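Local structure of pseudoalteromonas arctica PAMC 21717 (Pseudoalteromonas arctica, 5YL7) at residues P6-Y14 against N253-T261; A222-Y233 against S277-P285. The protein probably cleaves peptide bonds as a cold-active, calcium-binding serine protease of the subtilase family. All coordinates share one frame; numbering follows the deposited sequence.

Overall arrangement
Both contacts tie loops and short elements to one part of the subtilase fold, the two-stranded hairpin 258-263/272-277 and the helix 280-297 that follows it. Contact 1 lays the N-terminal segment 6-14 on the start of the hairpin; contact 2 sets the end of strand 219-224 and its following loop against the hairpin's exit and the helix start, which carries S281, probably the nucleophile of a Ser-His-Asp triad with H100 and D41. Their centres lie 13 Å apart. They touch directly: V258 N is 2.8 Å from S277 O, a probable hydrogen bond, E256 forms a salt bridge with R226, and W12 packs on R226 and G225.

Contact 1 (P6-Y14 against N253-T261)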
ATOM      1  N   PRO A   6       7.015  -9.842 -18.357  1.00  8.04           N
ATOM      2  CA  PRO A   6       7.777 -11.071 -18.260  1.00  9.06           C
ATOM      3  C   PRO A   6       7.927 -11.579 -16.852  1.00 10.13           C
ATOM      4  O   PRO A   6       8.185 -12.760 -16.644  1.00 12.82           O
ATOM      5  CB  PRO A   6       9.125 -10.702 -18.863  1.00  9.66           C
ATOM      6  CG  PRO A   6       9.131  -9.155 -18.771  1.00 10.84           C
ATOM      7  CD  PRO A   6       7.758  -8.729 -19.009  1.00  8.56           C
ATOM      8  N   ARG A   7       7.825 -10.725 -15.826  1.00  8.60           N
ATOM      9  CA  ARG A   7       7.848 -11.184 -14.451  1.00  8.34           C
ATOM     10  C   ARG A   7       6.485 -11.527 -13.864  1.00  7.57           C
ATOM     11  O   ARG A   7       6.419 -11.888 -12.671  1.00  8.04           O
ATOM     12  CB  ARG A   7       8.577 -10.169 -13.563  1.00  8.14           C
ATOM     13  CG  ARG A   7       9.977  -9.879 -13.986  1.00  9.41           C
ATOM     14  CD  ARG A   7      10.877 -11.025 -13.911  1.00  9.90           C
ATOM     15  NE  ARG A   7      11.138 -11.469 -12.578  1.00 10.23           N
ATOM     16  CZ  ARG A   7      12.012 -10.996 -11.743  1.00 10.04           C
ATOM     17  NH1 ARG A   7      12.757  -9.931 -12.000  1.00 11.88           N
ATOM     18  NH2 ARG A   7      12.138 -11.575 -10.532  1.00 11.76           N
ATOM     19  N   PHE A   8       5.402 -11.433 -14.587  1.00  8.34           N
ATOM     20  CA  PHE A   8       4.068 -11.790 -14.082  1.00  8.67           C
ATOM     21  C   PHE A   8       4.048 -13.133 -13.487  1.00  9.03           C
ATOM     22  O   PHE A   8       3.468 -13.335 -12.415  1.00  8.16           O
ATOM     23  CB  PHE A   8       3.017 -11.653 -15.168  1.00  9.34           C
ATOM     24  CG  PHE A   8       1.653 -12.030 -14.702  1.00  9.11           C
ATOM     25  CD1 PHE A   8       0.873 -11.215 -13.899  1.00  9.97           C
ATOM     26  CD2 PHE A   8       1.172 -13.282 -15.044  1.00 13.27           C
ATOM     27  CE1 PHE A   8      -0.363 -11.678 -13.480  1.00 11.38           C
ATOM     28  CE2 PHE A   8      -0.034 -13.712 -14.635  1.00 14.52           C
ATOM     29  CZ  PHE A   8      -0.803 -12.931 -13.859  1.00 11.84           C
ATOM     30  N   ASP A   9       4.668 -14.135 -14.107  1.00  9.63           N
ATOM     31  CA  ASP A   9       4.592 -15.448 -13.553  1.00 10.58           C
ATOM     32  C   ASP A   9       5.243 -15.582 -12.181  1.00  9.09           C
ATOM     33  O   ASP A   9       4.857 -16.441 -11.368  1.00 11.42           O
ATOM     34  CB  ASP A   9       5.252 -16.527 -14.503  1.00 15.11           C
ATOM     35  CG  ASP A   9       4.371 -16.861 -15.690  1.00 22.11           C
ATOM     36  OD1 ASP A   9       3.181 -16.442 -15.821  1.00 22.47           O
ATOM     37  OD2 ASP A   9       4.974 -17.509 -16.572  1.00 26.56           O
ATOM     38  N   ASP A  10       6.230 -14.738 -11.878  1.00  7.98           N
ATOM     39  CA  ASP A  10       6.844 -14.684 -10.567  1.00  8.14           C
ATOM     40  C   ASP A  10       5.906 -14.016  -9.505  1.00  7.47           C
ATOM     41  O   ASP A  10       6.132 -14.209  -8.316  1.00  7.52           O
ATOM     42  CB  ASP A  10       8.203 -13.913 -10.605  1.00  8.90           C
ATOM     43  CG  ASP A  10       9.328 -14.629 -11.366  1.00 10.53           C
ATOM     44  OD1 ASP A  10       9.272 -15.870 -11.331  1.00 12.67           O
ATOM     45  OD2 ASP A  10      10.138 -13.938 -11.984  1.00 13.77           O
ATOM     46  N   GLN A  11       4.909 -13.301  -9.986  1.00  6.20           N
ATOM     47  CA  GLN A  11       3.979 -12.608  -9.087  1.00  6.26           C
ATOM     48  C   GLN A  11       2.825 -13.542  -8.749  1.00  5.56           C
ATOM     49  O   GLN A  11       1.681 -13.352  -9.023  1.00  6.09           O
ATOM     50  CB  GLN A  11       3.480 -11.306  -9.756  1.00  5.96           C
ATOM     51  CG  GLN A  11       4.619 -10.314  -9.925  1.00  6.55           C
ATOM     52  CD  GLN A  11       4.188  -9.006 -10.483  1.00  5.91           C
ATOM     53  OE1 GLN A  11       3.752  -8.887 -11.640  1.00  6.34           O
ATOM     54  NE2 GLN A  11       4.245  -7.956  -9.636  1.00  6.17           N
ATOM     55  N   TRP A  12       3.219 -14.597  -7.971  1.00  5.98           N
ATOM     56  CA  TRP A  12       2.276 -15.640  -7.545  1.00  6.03           C
ATOM     57  C   TRP A  12       1.045 -15.072  -6.851  1.00  5.15           C
ATOM     58  O   TRP A  12      -0.059 -15.614  -6.881  1.00  6.50           O
ATOM     59  CB  TRP A  12       2.980 -16.651  -6.607  1.00  6.17           C
ATOM     60  CG  TRP A  12       3.629 -16.037  -5.409  1.00  5.75           C
ATOM     61  CD1 TRP A  12       4.888 -15.642  -5.249  1.00  5.79           C
ATOM     62  CD2 TRP A  12       2.949 -15.703  -4.166  1.00  5.78           C
ATOM     63  NE1 TRP A  12       5.067 -15.047  -4.040  1.00  5.62           N
ATOM     64  CE2 TRP A  12       3.881 -15.065  -3.356  1.00  5.86           C
ATOM     65  CE3 TRP A  12       1.656 -15.874  -3.668  1.00  5.76           C
ATOM     66  CZ2 TRP A  12       3.554 -14.558  -2.069  1.00  5.88           C
ATOM     67  CZ3 TRP A  12       1.353 -15.369  -2.403  1.00  6.72           C
ATOM     68  CH2 TRP A  12       2.291 -14.748  -1.625  1.00  6.15           C
ATOM     69  N   HIS A  13       1.325 -13.957  -6.149  1.00  4.86           N
ATOM     70  CA  HIS A  13       0.361 -13.268  -5.338  1.00  5.10           C
ATOM     71  C   HIS A  13      -0.811 -12.668  -6.120  1.00  5.00           C
ATOM     72  O   HIS A  13      -1.820 -12.298  -5.569  1.00  5.30           O
ATOM     73  CB  HIS A  13       1.058 -12.260  -4.444  1.00  5.03           C
ATOM     74  CG  HIS A  13       2.141 -11.506  -5.117  1.00  4.67           C
ATOM     75  ND1 HIS A  13       1.905 -10.281  -5.732  1.00  4.41           N
ATOM     76  CD2 HIS A  13       3.471 -11.814  -5.355  1.00  5.08           C
ATOM     77  CE1 HIS A  13       3.074  -9.933  -6.320  1.00  4.26           C
ATOM     78  NE2 HIS A  13       4.043 -10.803  -6.109  1.00  4.97           N
ATOM     79  N   TYR A  14      -0.707 -12.580  -7.443  1.00  5.06           N
ATOM     80  CA  TYR A  14      -1.775 -12.149  -8.300  1.00  5.42           C
ATOM     81  C   TYR A  14      -2.681 -13.231  -8.815  1.00  6.43           C
ATOM     82  O   TYR A  14      -3.807 -12.931  -9.178  1.00  7.49           O
ATOM     83  CB  TYR A  14      -1.231 -11.384  -9.512  1.00  5.73           C
ATOM     84  CG  TYR A  14      -0.508 -10.049  -9.222  1.00  5.71           C
ATOM     85  CD1 TYR A  14      -0.614  -9.407  -7.987  1.00  5.55           C
ATOM     86  CD2 TYR A  14       0.255  -9.483 -10.220  1.00  6.02           C
ATOM     87  CE1 TYR A  14       0.029  -8.200  -7.803  1.00  5.60           C
ATOM     88  CE2 TYR A  14       0.868  -8.288 -10.031  1.00  6.40           C
ATOM     89  CZ  TYR A  14       0.749  -7.624  -8.826  1.00  5.72           C
ATOM     90  OH  TYR A  14       1.387  -6.386  -8.608  1.00  5.69           O
ATOM     91  N   ASN A 253      15.271 -11.114  -0.249  1.00 10.52           N
ATOM     92  CA  ASN A 253      14.874 -11.228  -1.654  1.00  9.22           C
ATOM     93  C   ASN A 253      14.416 -12.608  -2.075  1.00  7.66           C
ATOM     94  O   ASN A 253      14.350 -12.933  -3.237  1.00  9.46           O
ATOM     95  CB  ASN A 253      16.029 -10.750  -2.632  1.00 10.21           C
ATOM     96  CG  ASN A 253      15.484 -10.250  -3.923  1.00 11.20           C
ATOM     97  OD1 ASN A 253      14.477  -9.551  -3.953  1.00  9.74           O
ATOM     98  ND2 ASN A 253      16.156 -10.535  -5.023  1.00 14.36           N
ATOM     99  N   ASP A 254      13.986 -13.436  -1.091  1.00  7.72           N
ATOM    100  CA  ASP A 254      13.403 -14.740  -1.383  1.00  7.39           C
ATOM    101  C   ASP A 254      12.172 -14.594  -2.288  1.00  7.30           C
ATOM    102  O   ASP A 254      11.259 -13.786  -1.953  1.00  6.70           O
ATOM    103  CB  ASP A 254      13.010 -15.323   0.022  1.00  6.88           C
ATOM    104  CG  ASP A 254      12.281 -16.655   0.022  1.00  6.72           C
ATOM    105  OD1 ASP A 254      11.992 -17.232  -1.008  1.00  8.17           O
ATOM    106  OD2 ASP A 254      12.031 -17.047   1.223  1.00  8.05           O
ATOM    107  N   SER A 255      12.024 -15.400  -3.343  1.00  6.96           N
ATOM    108  CA  SER A 255      10.957 -15.360  -4.258  1.00  7.17           C
ATOM    109  C   SER A 255       9.608 -15.781  -3.715  1.00  6.95           C
ATOM    110  O   SER A 255       8.579 -15.684  -4.396  1.00  7.98           O
ATOM    111  CB  SER A 255      11.291 -16.021  -5.572  1.00  8.53           C
ATOM    112  OG  SER A 255      11.524 -17.423  -5.303  1.00 10.23           O
ATOM    113  N   GLU A 256       9.623 -16.301  -2.478  1.00  6.68           N
ATOM    114  CA  GLU A 256       8.355 -16.494  -1.749  1.00  6.92           C
ATOM    115  C   GLU A 256       7.704 -15.150  -1.364  1.00  6.76           C
ATOM    116  O   GLU A 256       6.529 -15.099  -0.953  1.00  7.50           O
ATOM    117  CB  GLU A 256       8.553 -17.313  -0.473  1.00  7.73           C
ATOM    118  CG  GLU A 256       8.962 -18.773  -0.712  1.00  8.65           C
ATOM    119  CD  GLU A 256       7.917 -19.525  -1.384  1.00  9.48           C
ATOM    120  OE1 GLU A 256       6.904 -19.877  -0.688  1.00 12.84           O
ATOM    121  OE2 GLU A 256       7.871 -19.696  -2.584  1.00 12.00           O
ATOM    122  N   GLY A 257       8.432 -14.025  -1.474  1.00  6.10           N
ATOM    123  CA  GLY A 257       7.869 -12.692  -1.211  1.00  6.08           C
ATOM    124  C   GLY A 257       7.006 -12.169  -2.328  1.00  5.61           C
ATOM    125  O   GLY A 257       6.733 -12.840  -3.321  1.00  6.05           O
ATOM    126  N   VAL A 258       6.705 -10.896  -2.170  1.00  5.46           N
ATOM    127  CA  VAL A 258       5.887 -10.140  -3.135  1.00  5.67           C
ATOM    128  C   VAL A 258       6.824  -9.332  -4.033  1.00  4.93           C
ATOM    129  O   VAL A 258       7.663  -8.573  -3.529  1.00  5.08           O
ATOM    130  CB  VAL A 258       4.854  -9.250  -2.417  1.00  4.91           C
ATOM    131  CG1 VAL A 258       4.261  -8.247  -3.364  1.00  5.08           C
ATOM    132  CG2 VAL A 258       3.830 -10.064  -1.713  1.00  6.04           C
ATOM    133  N   LEU A 259       6.740  -9.592  -5.333  1.00  5.05           N
ATOM    134  CA  LEU A 259       7.650  -8.947  -6.299  1.00  5.09           C
ATOM    135  C   LEU A 259       7.028  -7.649  -6.836  1.00  4.28           C
ATOM    136  O   LEU A 259       5.850  -7.577  -7.161  1.00  5.05           O
ATOM    137  CB  LEU A 259       7.834  -9.861  -7.495  1.00  5.48           C
ATOM    138  CG  LEU A 259       8.819  -9.431  -8.568  1.00  5.69           C
ATOM    139  CD1 LEU A 259      10.228  -9.322  -8.075  1.00  6.47           C
ATOM    140  CD2 LEU A 259       8.817 -10.355  -9.767  1.00  6.42           C
ATOM    141  N   SER A 260       7.872  -6.597  -6.804  1.00  4.49           N
ATOM    142  CA  SER A 260       7.430  -5.300  -7.302  1.00  4.59           C
ATOM    143  C   SER A 260       8.623  -4.517  -7.803  1.00  5.10           C
ATOM    144  O   SER A 260       9.771  -4.929  -7.754  1.00  5.52           O
ATOM    145  CB  SER A 260       6.609  -4.580  -6.266  1.00  4.93           C
ATOM    146  OG  SER A 260       5.905  -3.520  -6.836  1.00  5.20           O
ATOM    147  N   THR A 261       8.298  -3.295  -8.284  1.00  5.10           N
ATOM    148  CA  THR A 261       9.309  -2.274  -8.626  1.00  5.07           C
ATOM    149  C   THR A 261      10.145  -1.920  -7.492  1.00  5.00           C
ATOM    150  O   THR A 261       9.643  -1.792  -6.326  1.00  6.01           O
ATOM    151  CB  THR A 261       8.603  -1.048  -9.221  1.00  4.93           C
ATOM    152  OG1 THR A 261       7.440  -0.711  -8.420  1.00  5.07           O
ATOM    153  CG2 THR A 261       8.068  -1.333 -10.617  1.00  5.44           C
TER
HETATM  154  O   HOH W   1       7.933 -15.980  -7.066  1.00  9.85           O
HETATM  155  O   HOH W   2       4.319  -4.911  -8.860  1.00  6.81           O
HETATM  156  O   HOH W   3       3.292  -6.598  -6.401  1.00  5.61           O
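L259 meets R7, D10 and Q11 with its side chain while its backbone bonds to H13 and Q11. Its CD2 methyl lies over one face of the R7 guanidinium, 3.6 Å from R7 NH2, and touches D10 CB. The R7 chain, bent at chi2 and chi3, curls back to place NE 2.7 Å from D10 OD2; this salt bridge lies in the guanidinium plane and uses the anti lone pair of the carboxylate, fixing the rotation of the group that L259 covers.

V258 CG1 lies over one face of the H13 imidazole in a CH-pi contact, and L259 N donates to H13 NE2 (3.1 Å) from the same side, well out of plane; Q11 C lies against the other face. Since NE2 accepts, the proton is probably on ND1, which bonds to H286. Q11 NE2 reaches L259 O at 3.0 Å, meeting it from above the carbonyl plane, while its OE1 takes the amide of A119. W12 NE1 gives a bond of 2.9 Å to G257 O. It is bent (139°): NE1 comes from above the carbonyl plane, and the oxygen lies near the indole edge but tilted from the ring plane. With CG between the backbone N and the carbonyl carbon (chi1 56°), the indole edge faces the type I turn 254-257, in which E256 N donates to D254 OD1, an Asx turn.

Three waters bridge the segments. One joins D10 O to S255 O, another Q11 NE2, weakly, to S260 OG, a third Y14 OH to L259 O.

Farther out, Y274 and Y276 of strand 272-277 touch R7 and D10 respectively, and P245 of strand 242-245 packs on W12 and H13. The short N-terminal helix rests between the hairpin 258-263/272-277 and the edge strand of the parallel sheet, with L23 of helix 23-27 against Y14.

Contact 2 (A222-Y233 against S277-P285); sequences ASVGRNGGRAYY and SQGTSMAAP
Strand 222-224 passes residues 280-285, the start of helix 280-297, almost at a right angle (96°), 7.0 Å between axes, with S223 and T280 the nearest pair of CA atoms. Small groups make this crossing: A283 CB lies 3.8 Å from A222 O and touches S223 CA, while T280 CG2 meets S223 CB at 3.9 Å.

The aromatic pair Y232-Y233 deals with the approach to the helix. Y233 lays its ring obliquely against the backbone of G279, the N-cap residue, with CE1 and CZ each 3.5 Å from G279 CA; its CG, between its own backbone N and carbonyl carbon (chi1 56°), brings the ring there. Its OH lies 2.8 Å from S223 OG and is hydrogen-bonded to G247 O. At the other ring edge, Y233 CE2 comes within 3.4 Å of Q278 OE1. The amide of Q278 then gives NE2 to Y232 OH, a nearly straight bond (163°) at 3.0 Å lying in the amide plane, while OE1 accepts from Q249 N; Q249 O takes up Y232 OH. A leucine in place of Y233 has no hydroxyl, which would probably leave S223 OG and G247 O without that partner and the G279 backbone without a flat ring against it.

G279 adopts backbone angles that by themselves call for glycine, and its carbonyl receives the amides of M282 and A283. The sequence GTSMAAP, with S281 the second residue of the helix, is the subtilase signature around the probable nucleophile; the helix start packs on strand 219-224 of the parallel sheet through T280 and A283, with S281 in the active site.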
ATOM      1  N   ALA A 222      -4.553  -7.971   7.119  1.00  3.99           N
ATOM      2  CA  ALA A 222      -3.565  -9.006   7.551  1.00  4.39           C
ATOM      3  C   ALA A 222      -2.921  -9.592   6.310  1.00  4.92           C
ATOM      4  O   ALA A 222      -3.410  -9.534   5.189  1.00  5.14           O
ATOM      5  CB  ALA A 222      -4.251 -10.072   8.374  1.00  4.96           C
ATOM      6  N   SER A 223      -1.761 -10.245   6.511  1.00  4.85           N
ATOM      7  CA  SER A 223      -0.990 -10.824   5.449  1.00  4.62           C
ATOM      8  C   SER A 223      -1.025 -12.337   5.415  1.00  4.84           C
ATOM      9  O   SER A 223      -0.817 -12.948   6.517  1.00  5.69           O
ATOM     10  CB  SER A 223       0.451 -10.419   5.580  1.00  5.34           C
ATOM     11  OG  SER A 223       1.255 -11.098   4.612  1.00  5.40           O
ATOM     12  N   VAL A 224      -1.264 -12.952   4.285  1.00  4.62           N
ATOM     13  CA  VAL A 224      -1.033 -14.369   4.037  1.00  4.57           C
ATOM     14  C   VAL A 224       0.212 -14.554   3.253  1.00  4.93           C
ATOM     15  O   VAL A 224       0.664 -13.734   2.441  1.00  5.22           O
ATOM     16  CB  VAL A 224      -2.202 -15.107   3.410  1.00  5.60           C
ATOM     17  CG1 VAL A 224      -3.427 -15.077   4.325  1.00  6.39           C
ATOM     18  CG2 VAL A 224      -2.542 -14.573   2.038  1.00  6.00           C
ATOM     19  N   GLY A 225       0.814 -15.740   3.423  1.00  5.01           N
ATOM     20  CA  GLY A 225       1.903 -16.209   2.543  1.00  5.54           C
ATOM     21  C   GLY A 225       1.376 -16.925   1.364  1.00  5.29           C
ATOM     22  O   GLY A 225       0.183 -17.103   1.133  1.00  5.89           O
ATOM     23  N   ARG A 226       2.306 -17.517   0.600  1.00  5.58           N
ATOM     24  CA  ARG A 226       2.021 -18.286  -0.582  1.00  6.74           C
ATOM     25  C   ARG A 226       1.209 -19.547  -0.306  1.00  6.31           C
ATOM     26  O   ARG A 226       0.551 -20.035  -1.207  1.00  7.03           O
ATOM     27  CB  ARG A 226       3.356 -18.553  -1.323  1.00  6.60           C
ATOM     28  CG  ARG A 226       3.178 -19.159  -2.698  1.00  6.96           C
ATOM     29  CD  ARG A 226       4.510 -19.107  -3.428  1.00  8.71           C
ATOM     30  NE  ARG A 226       4.400 -19.505  -4.822  1.00  8.98           N
ATOM     31  CZ  ARG A 226       5.455 -19.387  -5.648  1.00 11.77           C
ATOM     32  NH1 ARG A 226       6.627 -18.986  -5.210  1.00 12.23           N
ATOM     33  NH2 ARG A 226       5.226 -19.545  -6.927  1.00 13.86           N
ATOM     34  N   ASN A 227       1.203 -20.018   0.923  1.00  6.69           N
ATOM     35  CA  ASN A 227       0.342 -21.105   1.307  1.00  7.18           C
ATOM     36  C   ASN A 227      -1.106 -20.710   1.537  1.00  7.27           C
ATOM     37  O   ASN A 227      -1.953 -21.564   1.742  1.00  7.48           O
ATOM     38  CB  ASN A 227       0.855 -21.847   2.587  1.00  8.02           C
ATOM     39  CG  ASN A 227       0.868 -20.955   3.819  1.00  8.63           C
ATOM     40  OD1 ASN A 227       0.759 -19.719   3.720  1.00  8.82           O
ATOM     41  ND2 ASN A 227       0.851 -21.543   4.989  1.00 11.99           N
ATOM     42  N   GLY A 228      -1.423 -19.403   1.541  1.00  6.34           N
ATOM     43  CA  GLY A 228      -2.768 -18.975   1.883  1.00  6.68           C
ATOM     44  C   GLY A 228      -3.100 -19.031   3.373  1.00  6.66           C
ATOM     45  O   GLY A 228      -4.298 -18.895   3.683  1.00  8.25           O
ATOM     46  N   GLY A 229      -2.124 -19.170   4.198  1.00  6.50           N
ATOM     47  CA  GLY A 229      -2.296 -19.056   5.628  1.00  6.51           C
ATOM     48  C   GLY A 229      -1.606 -17.836   6.145  1.00  6.33           C
ATOM     49  O   GLY A 229      -0.814 -17.193   5.454  1.00  6.13           O
ATOM     50  N   ARG A 230      -1.802 -17.553   7.445  1.00  6.31           N
ATOM     51  CA  ARG A 230      -1.250 -16.329   7.993  1.00  5.51           C
ATOM     52  C   ARG A 230       0.223 -16.251   7.831  1.00  5.81           C
ATOM     53  O   ARG A 230       0.984 -17.187   8.183  1.00  8.03           O
ATOM     54  CB  ARG A 230      -1.603 -16.190   9.515  1.00  6.41           C
ATOM     55  CG  ARG A 230      -1.288 -14.803  10.040  1.00  6.86           C
ATOM     56  CD  ARG A 230      -1.841 -14.590  11.428  1.00  7.09           C
ATOM     57  NE  ARG A 230      -1.317 -15.513  12.429  1.00  7.14           N
ATOM     58  CZ  ARG A 230      -0.192 -15.410  13.085  1.00  8.46           C
ATOM     59  NH1 ARG A 230       0.632 -14.419  12.974  1.00  8.06           N
ATOM     60  NH2 ARG A 230       0.081 -16.390  14.016  1.00 12.85           N
ATOM     61  N   ALA A 231       0.780 -15.174   7.311  1.00  5.37           N
ATOM     62  CA  ALA A 231       2.227 -14.997   7.297  1.00  5.64           C
ATOM     63  C   ALA A 231       2.718 -14.907   8.700  1.00  6.43           C
ATOM     64  O   ALA A 231       2.082 -14.306   9.558  1.00  6.94           O
ATOM     65  CB  ALA A 231       2.566 -13.709   6.498  1.00  5.65           C
ATOM     66  N   TYR A 232       3.885 -15.517   8.978  1.00  7.10           N
ATOM     67  CA  TYR A 232       4.319 -15.689  10.368  1.00  6.45           C
ATOM     68  C   TYR A 232       4.361 -14.415  11.145  1.00  6.69           C
ATOM     69  O   TYR A 232       4.138 -14.431  12.384  1.00  8.01           O
ATOM     70  CB  TYR A 232       5.688 -16.379  10.415  1.00  6.68           C
ATOM     71  CG  TYR A 232       6.795 -15.689   9.674  1.00  6.45           C
ATOM     72  CD1 TYR A 232       7.598 -14.735  10.260  1.00  7.32           C
ATOM     73  CD2 TYR A 232       7.076 -15.990   8.318  1.00  7.31           C
ATOM     74  CE1 TYR A 232       8.641 -14.146   9.601  1.00  7.22           C
ATOM     75  CE2 TYR A 232       8.098 -15.443   7.648  1.00  6.85           C
ATOM     76  CZ  TYR A 232       8.905 -14.510   8.265  1.00  7.53           C
ATOM     77  OH  TYR A 232      10.014 -13.911   7.641  1.00  9.98           O
ATOM     78  N   TYR A 233       4.679 -13.279  10.556  1.00  5.71           N
ATOM     79  CA  TYR A 233       4.826 -12.009  11.230  1.00  6.26           C
ATOM     80  C   TYR A 233       3.486 -11.239  11.353  1.00  5.69           C
ATOM     81  O   TYR A 233       3.506 -10.202  12.004  1.00  6.56           O
ATOM     82  CB  TYR A 233       5.841 -11.123  10.469  1.00  6.44           C
ATOM     83  CG  TYR A 233       5.439 -10.941   9.021  1.00  5.88           C
ATOM     84  CD1 TYR A 233       4.395 -10.097   8.675  1.00  5.93           C
ATOM     85  CD2 TYR A 233       5.999 -11.687   7.974  1.00  5.81           C
ATOM     86  CE1 TYR A 233       3.926 -10.029   7.375  1.00  4.97           C
ATOM     87  CE2 TYR A 233       5.554 -11.615   6.705  1.00  5.49           C
ATOM     88  CZ  TYR A 233       4.479 -10.846   6.385  1.00  5.08           C
ATOM     89  OH  TYR A 233       3.975 -10.748   5.102  1.00  5.06           O
ATOM     90  N   SER A 277       9.742  -8.488  -1.502  1.00  6.38           N
ATOM     91  CA  SER A 277       9.669  -7.977  -0.145  1.00  6.36           C
ATOM     92  C   SER A 277       8.549  -8.683   0.574  1.00  6.35           C
ATOM     93  O   SER A 277       7.759  -9.403  -0.034  1.00  7.95           O
ATOM     94  CB  SER A 277       9.439  -6.488  -0.122  1.00  8.75           C
ATOM     95  OG  SER A 277      10.633  -5.765  -0.531  1.00 13.16           O
ATOM     96  N   GLN A 278       8.414  -8.469   1.841  1.00  6.32           N
ATOM     97  CA  GLN A 278       7.307  -9.048   2.626  1.00  6.44           C
ATOM     98  C   GLN A 278       6.788  -8.091   3.676  1.00  5.21           C
ATOM     99  O   GLN A 278       7.519  -7.245   4.153  1.00  6.46           O
ATOM    100  CB  GLN A 278       7.686 -10.337   3.323  1.00  6.44           C
ATOM    101  CG  GLN A 278       8.705 -10.219   4.401  1.00  7.47           C
ATOM    102  CD  GLN A 278       8.945 -11.465   5.227  1.00  7.80           C
ATOM    103  OE1 GLN A 278       8.352 -12.488   5.011  1.00  7.46           O
ATOM    104  NE2 GLN A 278       9.786 -11.330   6.209  1.00 10.69           N
ATOM    105  N   GLY A 279       5.503  -8.311   4.029  1.00  4.78           N
ATOM    106  CA  GLY A 279       4.921  -7.576   5.146  1.00  5.06           C
ATOM    107  C   GLY A 279       3.501  -7.387   4.910  1.00  5.07           C
ATOM    108  O   GLY A 279       2.913  -7.506   3.826  1.00  5.63           O
ATOM    109  N   THR A 280       2.803  -6.954   5.995  1.00  5.61           N
ATOM    110  CA  THR A 280       1.456  -6.375   5.838  1.00  4.67           C
ATOM    111  C   THR A 280       1.536  -5.137   4.915  1.00  4.91           C
ATOM    112  O   THR A 280       0.512  -4.862   4.252  1.00  4.97           O
ATOM    113  CB  THR A 280       0.749  -6.082   7.137  1.00  4.82           C
ATOM    114  OG1 THR A 280       1.504  -5.172   7.892  1.00  5.14           O
ATOM    115  CG2 THR A 280       0.415  -7.330   7.906  1.00  5.39           C
ATOM    116  N   SER A 281       2.681  -4.525   4.768  1.00  5.11           N
ATOM    117  CA  SER A 281       2.866  -3.426   3.836  1.00  5.35           C
ATOM    118  C   SER A 281       2.685  -3.841   2.371  1.00  4.76           C
ATOM    119  O   SER A 281       2.426  -2.992   1.566  1.00  5.18           O
ATOM    120  CB  SER A 281       4.306  -2.918   3.902  1.00  8.77           C
ATOM    121  OG  SER A 281       4.546  -2.062   4.993  1.00 12.84           O
ATOM    122  N   MET A 282       2.915  -5.121   2.068  1.00  4.53           N
ATOM    123  CA  MET A 282       2.780  -5.680   0.733  1.00  4.60           C
ATOM    124  C   MET A 282       1.384  -6.179   0.528  1.00  4.42           C
ATOM    125  O   MET A 282       0.863  -6.169  -0.598  1.00  4.90           O
ATOM    126  CB  MET A 282       3.790  -6.782   0.475  1.00  5.54           C
ATOM    127  CG  MET A 282       5.249  -6.371   0.136  1.00  6.06           C
ATOM    128  SD  MET A 282       6.138  -5.506   1.438  1.00  7.11           S
ATOM    129  CE  MET A 282       6.037  -3.832   0.833  1.00  6.70           C
ATOM    130  N   ALA A 283       0.723  -6.623   1.602  1.00  4.26           N
ATOM    131  CA  ALA A 283      -0.686  -7.062   1.518  1.00  4.30           C
ATOM    132  C   ALA A 283      -1.620  -5.889   1.284  1.00  4.07           C
ATOM    133  O   ALA A 283      -2.532  -5.947   0.442  1.00  4.72           O
ATOM    134  CB  ALA A 283      -1.024  -7.800   2.821  1.00  4.51           C
ATOM    135  N   ALA A 284      -1.438  -4.800   2.017  1.00  4.26           N
ATOM    136  CA  ALA A 284      -2.304  -3.610   1.871  1.00  3.99           C
ATOM    137  C   ALA A 284      -2.461  -3.107   0.448  1.00  3.40           C
ATOM    138  O   ALA A 284      -3.616  -2.902   0.049  1.00  4.12           O
ATOM    139  CB  ALA A 284      -1.865  -2.511   2.848  1.00  4.75           C
ATOM    140  N   PRO A 285      -1.411  -2.958  -0.319  1.00  4.14           N
ATOM    141  CA  PRO A 285      -1.613  -2.375  -1.721  1.00  4.11           C
ATOM    142  C   PRO A 285      -2.328  -3.355  -2.598  1.00  4.30           C
ATOM    143  O   PRO A 285      -2.929  -2.897  -3.588  1.00  4.78           O
ATOM    144  CB  PRO A 285      -0.211  -2.034  -2.166  1.00  4.43           C
ATOM    145  CG  PRO A 285       0.669  -2.907  -1.282  1.00  4.52           C
ATOM    146  CD  PRO A 285       0.030  -2.868   0.030  1.00  4.12           C
TER